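Local coordinates for protein dihydroorotate dehydrogenase (Schistosoma mansoni, PDB 6UY4) that probably catalyses the quinone-dependent oxidation of (S)-dihydroorotate to orotate in de novo pyrimidine synthesis, using flavin mononucleotide as its cofactor, at residues A[307-310]-A[311-315]; A[334-337]-A[338-341]; A[48-51]-A[52-55]; A[247-250]-A[251-255]. All coordinates share one frame; numbering follows the deposited sequence.

Contact 1 (A[307-310]-A[311-315]); sequences LFEK and STDCL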
# COMPACT_ATOMS: atom_id res chain seq x y z
N LEU A 307 11.67 8.23 -0.27
CA LEU A 307 11.43 7.05 -1.08
C LEU A 307 11.07 7.38 -2.52
O LEU A 307 11.23 6.52 -3.40
CB LEU A 307 10.31 6.21 -0.45
CG LEU A 307 9.85 4.92 -1.14
CD1 LEU A 307 11.00 3.94 -1.24
CD2 LEU A 307 8.67 4.31 -0.41
N PHE A 308 10.60 8.60 -2.79
CA PHE A 308 10.03 8.91 -4.10
C PHE A 308 11.01 8.66 -5.23
O PHE A 308 10.64 8.09 -6.27
CB PHE A 308 9.55 10.37 -4.13
CG PHE A 308 9.21 10.86 -5.51
CD1 PHE A 308 8.01 10.51 -6.11
CD2 PHE A 308 10.10 11.65 -6.21
CE1 PHE A 308 7.70 10.95 -7.38
CE2 PHE A 308 9.79 12.10 -7.48
CZ PHE A 308 8.59 11.75 -8.07
N GLU A 309 12.27 9.08 -5.07
CA GLU A 309 13.22 8.98 -6.17
C GLU A 309 13.50 7.53 -6.54
O GLU A 309 13.56 7.19 -7.73
CB GLU A 309 14.52 9.70 -5.81
CG GLU A 309 15.57 9.67 -6.91
CD GLU A 309 16.79 10.50 -6.58
OE1 GLU A 309 16.75 11.26 -5.59
OE2 GLU A 309 17.80 10.40 -7.32
N LYS A 310 13.65 6.66 -5.55
CA LYS A 310 13.96 5.26 -5.83
C LYS A 310 12.75 4.50 -6.33
O LYS A 310 12.82 3.79 -7.35
CB LYS A 310 14.53 4.59 -4.58
CG LYS A 310 15.20 3.25 -4.85
CD LYS A 310 15.91 2.72 -3.62
CE LYS A 310 16.70 1.46 -3.94
NZ LYS A 310 17.43 0.94 -2.75
N SER A 311 11.61 4.63 -5.64
CA SER A 311 10.42 3.89 -6.04
C SER A 311 9.93 4.29 -7.42
O SER A 311 9.34 3.47 -8.13
CB SER A 311 9.30 4.09 -5.01
OG SER A 311 8.94 5.45 -4.91
N THR A 312 10.17 5.54 -7.83
CA THR A 312 9.78 5.97 -9.17
C THR A 312 10.69 5.35 -10.23
O THR A 312 10.22 4.88 -11.27
CB THR A 312 9.80 7.49 -9.27
OG1 THR A 312 8.92 8.04 -8.28
CG2 THR A 312 9.33 7.94 -10.65
N ASP A 313 12.01 5.36 -9.98
CA ASP A 313 12.94 4.73 -10.90
C ASP A 313 12.63 3.25 -11.07
O ASP A 313 12.65 2.73 -12.20
CB ASP A 313 14.38 4.92 -10.42
CG ASP A 313 14.86 6.35 -10.55
OD1 ASP A 313 14.36 7.07 -11.44
OD2 ASP A 313 15.74 6.75 -9.77
N CYS A 314 12.34 2.55 -9.97
CA CYS A 314 11.95 1.15 -10.05
C CYS A 314 10.70 0.98 -10.90
O CYS A 314 10.61 0.05 -11.71
CB CYS A 314 11.74 0.58 -8.65
SG CYS A 314 11.26 -1.16 -8.62
N LEU A 315 9.72 1.87 -10.72
CA LEU A 315 8.52 1.84 -11.54
C LEU A 315 8.86 2.04 -13.02
O LEU A 315 8.36 1.32 -13.89
CB LEU A 315 7.53 2.91 -11.07
CG LEU A 315 6.31 3.14 -11.96
CD1 LEU A 315 5.39 1.94 -11.94
CD2 LEU A 315 5.57 4.40 -11.55
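Thr312 keeps OG1 beside its own backbone N (chi1 -58°), while Phe308 swings its ring to the far side from its N (chi1 168°); one helical turn apart, hydroxyl and phenyl thus meet, OG1 lying over one ring face near the rim, 3.3 Å from Phe308 CE1. The same hydroxyl turns back on the helix and donates to Phe308 O at 2.6 Å. Thr312 N reaches that oxygen too, at 3.0 Å, and the two donors come from opposite faces of the carbonyl plane. Ser311 repeats the scheme one residue earlier: its N bonds to Leu307 O, and its OG, 2.9 Å from Leu307 O, sits well above the carbonyl plane. Two consecutive carbonyls are therefore gripped twice each, and both hydroxyls also bond to Lys343 NZ of helix 337-346. On the solvent side Glu309 and Asp313 run side by side, their carboxylate planes 85° apart and Glu309 OE2 4.9 Å from Asp313 OD2. This like-charge neighbourhood is probably eased by the salt bridge from Asp313 to Arg316; Lys310 pairs similarly with Asp245. Leu307, whose CG packs 3.9 Å from Ser311 OG, also touches the flavin. Serine and threonine hydroxyls folded back onto carbonyls four residues earlier are a familiar intrahelical motif, here at the cofactor end of helix 305-321 in a TIM-barrel fold.

Contact 2 (A[334-337]-A[338-341]); sequences ISCG and EDAL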
# COMPACT_ATOMS: atom_id res chain seq x y z
N ILE A 334 4.77 10.07 -2.60
CA ILE A 334 3.93 11.07 -3.25
C ILE A 334 3.49 12.08 -2.19
O ILE A 334 2.73 11.74 -1.27
CB ILE A 334 2.72 10.44 -3.94
CG1 ILE A 334 3.17 9.63 -5.15
CG2 ILE A 334 1.72 11.51 -4.36
CD1 ILE A 334 2.03 9.02 -5.93
N SER A 335 3.96 13.32 -2.31
CA SER A 335 3.58 14.39 -1.40
C SER A 335 2.89 15.57 -2.07
O SER A 335 2.29 16.38 -1.37
CB SER A 335 4.81 14.91 -0.63
OG SER A 335 5.35 13.90 0.21
N CYS A 336 2.97 15.68 -3.39
CA CYS A 336 2.31 16.76 -4.12
C CYS A 336 1.85 16.20 -5.47
O CYS A 336 1.91 14.99 -5.71
CB CYS A 336 3.23 17.97 -4.25
SG CYS A 336 4.73 17.67 -5.20
N GLY A 337 1.40 17.10 -6.35
CA GLY A 337 0.83 16.66 -7.61
C GLY A 337 1.87 16.23 -8.62
O GLY A 337 1.66 15.29 -9.38
N GLU A 338 3.02 16.92 -8.64
CA GLU A 338 4.04 16.60 -9.64
C GLU A 338 4.69 15.25 -9.36
O GLU A 338 5.19 14.61 -10.28
CB GLU A 338 5.09 17.71 -9.69
CG GLU A 338 6.03 17.75 -8.50
CD GLU A 338 7.16 18.74 -8.69
OE1 GLU A 338 7.28 19.31 -9.80
OE2 GLU A 338 7.93 18.96 -7.73
N ASP A 339 4.67 14.80 -8.10
CA ASP A 339 5.17 13.46 -7.80
C ASP A 339 4.28 12.40 -8.42
O ASP A 339 4.76 11.45 -9.05
CB ASP A 339 5.27 13.26 -6.29
CG ASP A 339 6.22 14.23 -5.62
OD1 ASP A 339 5.84 14.80 -4.58
OD2 ASP A 339 7.33 14.44 -6.15
N ALA A 340 2.96 12.54 -8.25
CA ALA A 340 2.03 11.59 -8.85
C ALA A 340 2.09 11.66 -10.37
O ALA A 340 1.98 10.63 -11.05
CB ALA A 340 0.61 11.86 -8.36
N LEU A 341 2.27 12.86 -10.93
CA LEU A 341 2.37 12.99 -12.38
C LEU A 341 3.65 12.34 -12.90
O LEU A 341 3.67 11.78 -14.00
CB LEU A 341 2.31 14.46 -12.78
CG LEU A 341 2.29 14.73 -14.29
CD1 LEU A 341 1.17 13.95 -14.95
CD2 LEU A 341 2.15 16.22 -14.57
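A loop-to-helix junction, with Cys336 at the N-cap position, ties Ser335 and Cys336 to Asp339 where the loop after strand 328-331 of the barrel turns into helix 337-346. Asp339, in the first turn, takes the N-H of Ser335 and, weakly, that of Cys336. Ser335 N meets Asp339 OD1 at 3.3 Å on the anti side, 29° out of the carboxylate plane; Cys336 N lies 3.2 Å from the same Asp339 OD1. CG of Asp339 stays beside its own backbone N (chi1 -61°), which directs the carboxylate back over the loop. Next to it Cys336 SG lies 3.5 Å from Glu338 CG. Ile334 CD1 packs on Ala340 CB at 4.0 Å, and Ala340 is backed by Val368 and Ile372 of helix 364-376. Within the helix Leu341 N bonds to Gly337 O at 2.9 Å. Ile334 O is taken by Ser356 OG, and Phe308 of helix 305-321 leans on Asp339. A carboxylate placed at the positive end of a helix dipole, with one N-H bond and a second, weak one at OD1, would probably be favoured in its charged form.

Contact 3 (A[48-51]-A[52-55]); sequences TAHN and LSVY. With QLA (2-[(4-fluorophenyl)amino]-3-hydroxynaphthalene-1,4-dione), chain B.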
# COMPACT_ATOMS: atom_id res chain seq x y z
N THR A 48 -0.08 4.92 18.30
CA THR A 48 -1.23 5.38 19.07
C THR A 48 -2.04 6.40 18.28
O THR A 48 -3.28 6.32 18.23
CB THR A 48 -0.76 5.99 20.39
OG1 THR A 48 -0.00 5.02 21.12
CG2 THR A 48 -1.96 6.43 21.23
N ALA A 49 -1.36 7.35 17.63
CA ALA A 49 -2.06 8.30 16.77
C ALA A 49 -2.69 7.60 15.58
O ALA A 49 -3.74 8.03 15.09
CB ALA A 49 -1.10 9.39 16.30
N HIS A 50 -2.07 6.52 15.10
CA HIS A 50 -2.65 5.75 14.00
C HIS A 50 -3.97 5.11 14.43
O HIS A 50 -4.98 5.20 13.72
CB HIS A 50 -1.66 4.69 13.53
CG HIS A 50 -2.20 3.80 12.44
ND1 HIS A 50 -2.68 4.29 11.25
CD2 HIS A 50 -2.32 2.46 12.37
CE1 HIS A 50 -3.08 3.29 10.49
NE2 HIS A 50 -2.87 2.16 11.15
N ASN A 51 -3.97 4.46 15.60
CA ASN A 51 -5.20 3.85 16.10
C ASN A 51 -6.28 4.90 16.33
O ASN A 51 -7.47 4.64 16.12
CB ASN A 51 -4.92 3.09 17.40
CG ASN A 51 -3.95 1.95 17.21
OD1 ASN A 51 -3.94 1.29 16.16
ND2 ASN A 51 -3.12 1.70 18.21
N LEU A 52 -5.89 6.10 16.76
CA LEU A 52 -6.87 7.14 17.05
C LEU A 52 -7.52 7.66 15.78
O LEU A 52 -8.74 7.87 15.74
CB LEU A 52 -6.21 8.27 17.83
CG LEU A 52 -7.17 9.29 18.45
CD1 LEU A 52 -8.12 8.61 19.42
CD2 LEU A 52 -6.40 10.41 19.15
N SER A 53 -6.73 7.87 14.72
CA SER A 53 -7.30 8.38 13.48
C SER A 53 -8.18 7.34 12.80
O SER A 53 -9.19 7.68 12.18
CB SER A 53 -6.18 8.84 12.54
OG SER A 53 -5.28 7.78 12.27
N VAL A 54 -7.80 6.06 12.89
CA VAL A 54 -8.67 5.00 12.38
C VAL A 54 -9.97 4.96 13.17
O VAL A 54 -11.05 4.76 12.61
CB VAL A 54 -7.94 3.64 12.43
CG1 VAL A 54 -8.88 2.51 12.05
CG2 VAL A 54 -6.73 3.66 11.50
N TYR A 55 -9.88 5.17 14.49
CA TYR A 55 -11.08 5.22 15.32
C TYR A 55 -11.99 6.37 14.90
O TYR A 55 -13.22 6.24 14.89
CB TYR A 55 -10.69 5.35 16.79
CG TYR A 55 -11.86 5.42 17.75
CD1 TYR A 55 -12.45 4.26 18.24
CD2 TYR A 55 -12.36 6.64 18.18
CE1 TYR A 55 -13.51 4.32 19.13
CE2 TYR A 55 -13.43 6.71 19.06
CZ TYR A 55 -14.00 5.55 19.53
OH TYR A 55 -15.05 5.61 20.41
C1 QLA B . -1.04 7.54 11.49
O1 QLA B . -1.60 6.63 10.92
C2 QLA B . -1.85 8.71 11.96
O2 QLA B . -3.16 8.61 11.79
C3 QLA B . -1.21 9.83 12.53
O3 QLA B . 0.77 10.71 13.52
C4 QLA B . -2.94 11.52 11.93
C5 QLA B . -2.90 11.36 10.55
C6 QLA B . -3.90 11.88 9.74
C7 QLA B . -4.94 12.54 10.34
C8 QLA B . -5.02 12.71 11.70
C9 QLA B . -4.02 12.19 12.49
C10 QLA B . 0.25 9.76 12.88
C11 QLA B . 1.03 8.60 12.41
C12 QLA B . 2.40 8.57 12.64
C13 QLA B . 3.15 7.50 12.21
C14 QLA B . 2.54 6.44 11.54
C15 QLA B . 1.18 6.46 11.31
C16 QLA B . 0.42 7.54 11.74
F1 QLA B . -5.92 13.05 9.56
N1 QLA B . -1.92 10.97 12.75
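The inhibitor pocket is lined here by helix 46-58, where Ala49, His50 and Ser53 present one side to the hydroxynaphthoquinone. His50 ND1 donates to the quinone carbonyl oxygen O1 of QLA at 2.6 Å, with an N-H...O angle of 137°, and O1 lies at the imidazole edge near its plane. The ring reaches it because CG stands anti to the backbone N (chi1 177°). Val54, one turn on, covers a face of the same ring in a CH-pi contact, CG2 being 4.1 Å from the centroid and 24° off the normal, and probably helps limit the ring's rotation. Phe92 meets His50 edge-to-face. Ser53 OG stands within 3.0 Å of His50 O and 3.2 Å of Ala49 O, and also close to the inhibitor hydroxyl O2, although the modelled approach to O2 is too short to be trusted. Ala49 O may receive a weak bond from O2 at 3.4 Å, while Ala49 CB packs 3.7 Å from C10 of the naphthoquinone. Arg130 binds the ligand as well. His50 is about 6 Å from FMN, side chain to cofactor. A helix presenting polar groups to a quinone-like ligand near the flavin is consistent with the quinone tunnel of class 2 dihydroorotate dehydrogenases.

Contact 4 (A[247-250]-A[251-255]); sequences NDQN and LKDIV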
# COMPACT_ATOMS: atom_id res chain seq x y z
N ASN A 247 17.44 -6.08 -7.21
CA ASN A 247 18.44 -5.76 -8.21
C ASN A 247 17.84 -5.93 -9.61
O ASN A 247 16.69 -6.35 -9.78
CB ASN A 247 19.69 -6.61 -8.02
CG ASN A 247 19.40 -8.10 -7.99
OD1 ASN A 247 18.61 -8.61 -8.78
ND2 ASN A 247 20.05 -8.81 -7.08
N ASP A 248 18.64 -5.61 -10.63
CA ASP A 248 18.13 -5.63 -12.00
C ASP A 248 17.69 -7.02 -12.42
O ASP A 248 16.62 -7.19 -13.02
CB ASP A 248 19.19 -5.09 -12.96
CG ASP A 248 19.50 -3.63 -12.73
OD1 ASP A 248 18.57 -2.87 -12.37
OD2 ASP A 248 20.67 -3.23 -12.90
N GLN A 249 18.49 -8.04 -12.10
CA GLN A 249 18.19 -9.39 -12.57
C GLN A 249 16.93 -9.94 -11.92
O GLN A 249 16.05 -10.49 -12.60
CB GLN A 249 19.38 -10.31 -12.32
CG GLN A 249 19.23 -11.68 -12.97
CD GLN A 249 18.96 -11.58 -14.46
OE1 GLN A 249 17.99 -12.15 -14.97
NE2 GLN A 249 19.81 -10.86 -15.18
N ASN A 250 16.82 -9.83 -10.59
CA ASN A 250 15.63 -10.32 -9.91
C ASN A 250 14.39 -9.54 -10.33
O ASN A 250 13.30 -10.11 -10.41
CB ASN A 250 15.82 -10.24 -8.39
CG ASN A 250 16.76 -11.30 -7.87
OD1 ASN A 250 16.82 -12.41 -8.40
ND2 ASN A 250 17.50 -10.97 -6.81
N LEU A 251 14.54 -8.24 -10.60
CA LEU A 251 13.42 -7.46 -11.10
C LEU A 251 12.93 -7.99 -12.44
O LEU A 251 11.72 -8.06 -12.68
CB LEU A 251 13.83 -5.99 -11.21
CG LEU A 251 12.73 -4.94 -11.33
CD1 LEU A 251 11.84 -4.95 -10.10
CD2 LEU A 251 13.34 -3.56 -11.54
N LYS A 252 13.86 -8.37 -13.32
CA LYS A 252 13.47 -8.95 -14.60
C LYS A 252 12.80 -10.31 -14.41
O LYS A 252 11.85 -10.64 -15.13
CB LYS A 252 14.69 -9.08 -15.51
CG LYS A 252 15.32 -7.75 -15.90
CD LYS A 252 16.58 -7.96 -16.71
CE LYS A 252 17.22 -6.63 -17.08
NZ LYS A 252 18.44 -6.81 -17.91
N ASP A 253 13.29 -11.10 -13.45
CA ASP A 253 12.69 -12.40 -13.20
C ASP A 253 11.25 -12.27 -12.71
O ASP A 253 10.38 -13.04 -13.12
CB ASP A 253 13.53 -13.18 -12.18
CG ASP A 253 14.88 -13.60 -12.74
OD1 ASP A 253 15.13 -13.35 -13.94
OD2 ASP A 253 15.68 -14.17 -11.98
N ILE A 254 10.99 -11.31 -11.82
CA ILE A 254 9.64 -11.10 -11.33
C ILE A 254 8.71 -10.72 -12.48
O ILE A 254 7.60 -11.23 -12.60
CB ILE A 254 9.63 -10.03 -10.22
CG1 ILE A 254 10.42 -10.51 -9.00
CG2 ILE A 254 8.20 -9.68 -9.82
CD1 ILE A 254 10.51 -9.50 -7.89
N VAL A 255 9.17 -9.82 -13.36
CA VAL A 255 8.36 -9.40 -14.49
C VAL A 255 8.10 -10.57 -15.43
O VAL A 255 6.99 -10.73 -15.96
CB VAL A 255 9.02 -8.22 -15.22
CG1 VAL A 255 8.30 -7.91 -16.52
CG2 VAL A 255 9.05 -6.99 -14.32
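Asn247 O takes the N-H of Leu251 at 3.0 Å in the opening turn of helix 248-259, the crossover helix of a beta-alpha-beta unit between strands 238-242 and 267-270. Three further bonds of the same kind follow: Lys252 N to Asp248 O, Asp253 N to Gln249 O and Ile254 N to Asn250 O, each also 3.0 Å. Some side-chain carbons lie beside these carbonyls, as is ordinary within a helix. Lys252, extended beyond CG, runs back past Asp248 O with CG at 3.2 Å. Asn247 starts the helix as its N-cap. With OD1 as acceptor it takes Asn250 N at 2.8 Å, nearly straight at 166°, and the torsion that brings its CG between N and the carbonyl carbon (chi1 54°) turns the amide over the first turn. Further out the helix is held on its inner side: Leu251 packs on Ile242 and on Val318 of helix 305-321, Ile254 on Ile242, Val201 and Leu218, while Asp253 touches Lys215 of helix 215-230. The outer side carries Asp248, Gln249 and Lys252, all exposed. Ile254 keeps CG1 beside its own backbone N (chi1 -64°), and that methylene carbon lies alongside Asn250 O, the oxygen to which Ile254 N is bonded.

Overall arrangement
Contacts 1, 2 and 4 belong to the barrel, whereas contact 3 lies on a helix near the chain's start and lines the inhibitor pocket; its centre is about 37 Å from that of contact 4. Contact 2 is largely buried; the other three each pair a buried side with an exposed one. Contacts 1 and 2 touch where Phe308 CE1 lies 3.4 Å from Asp339 O, and contacts 1 and 4 where Cys314 SG packs on Leu251 CD1, so helix 305-321 separates its two neighbours. Contacts 2 and 4 lie at helix starts: a first-turn carboxylate takes loop N-H groups in contact 2, an N-cap amide a helix N-H in contact 4; contacts 1 and 3 use hydroxyls within a helix.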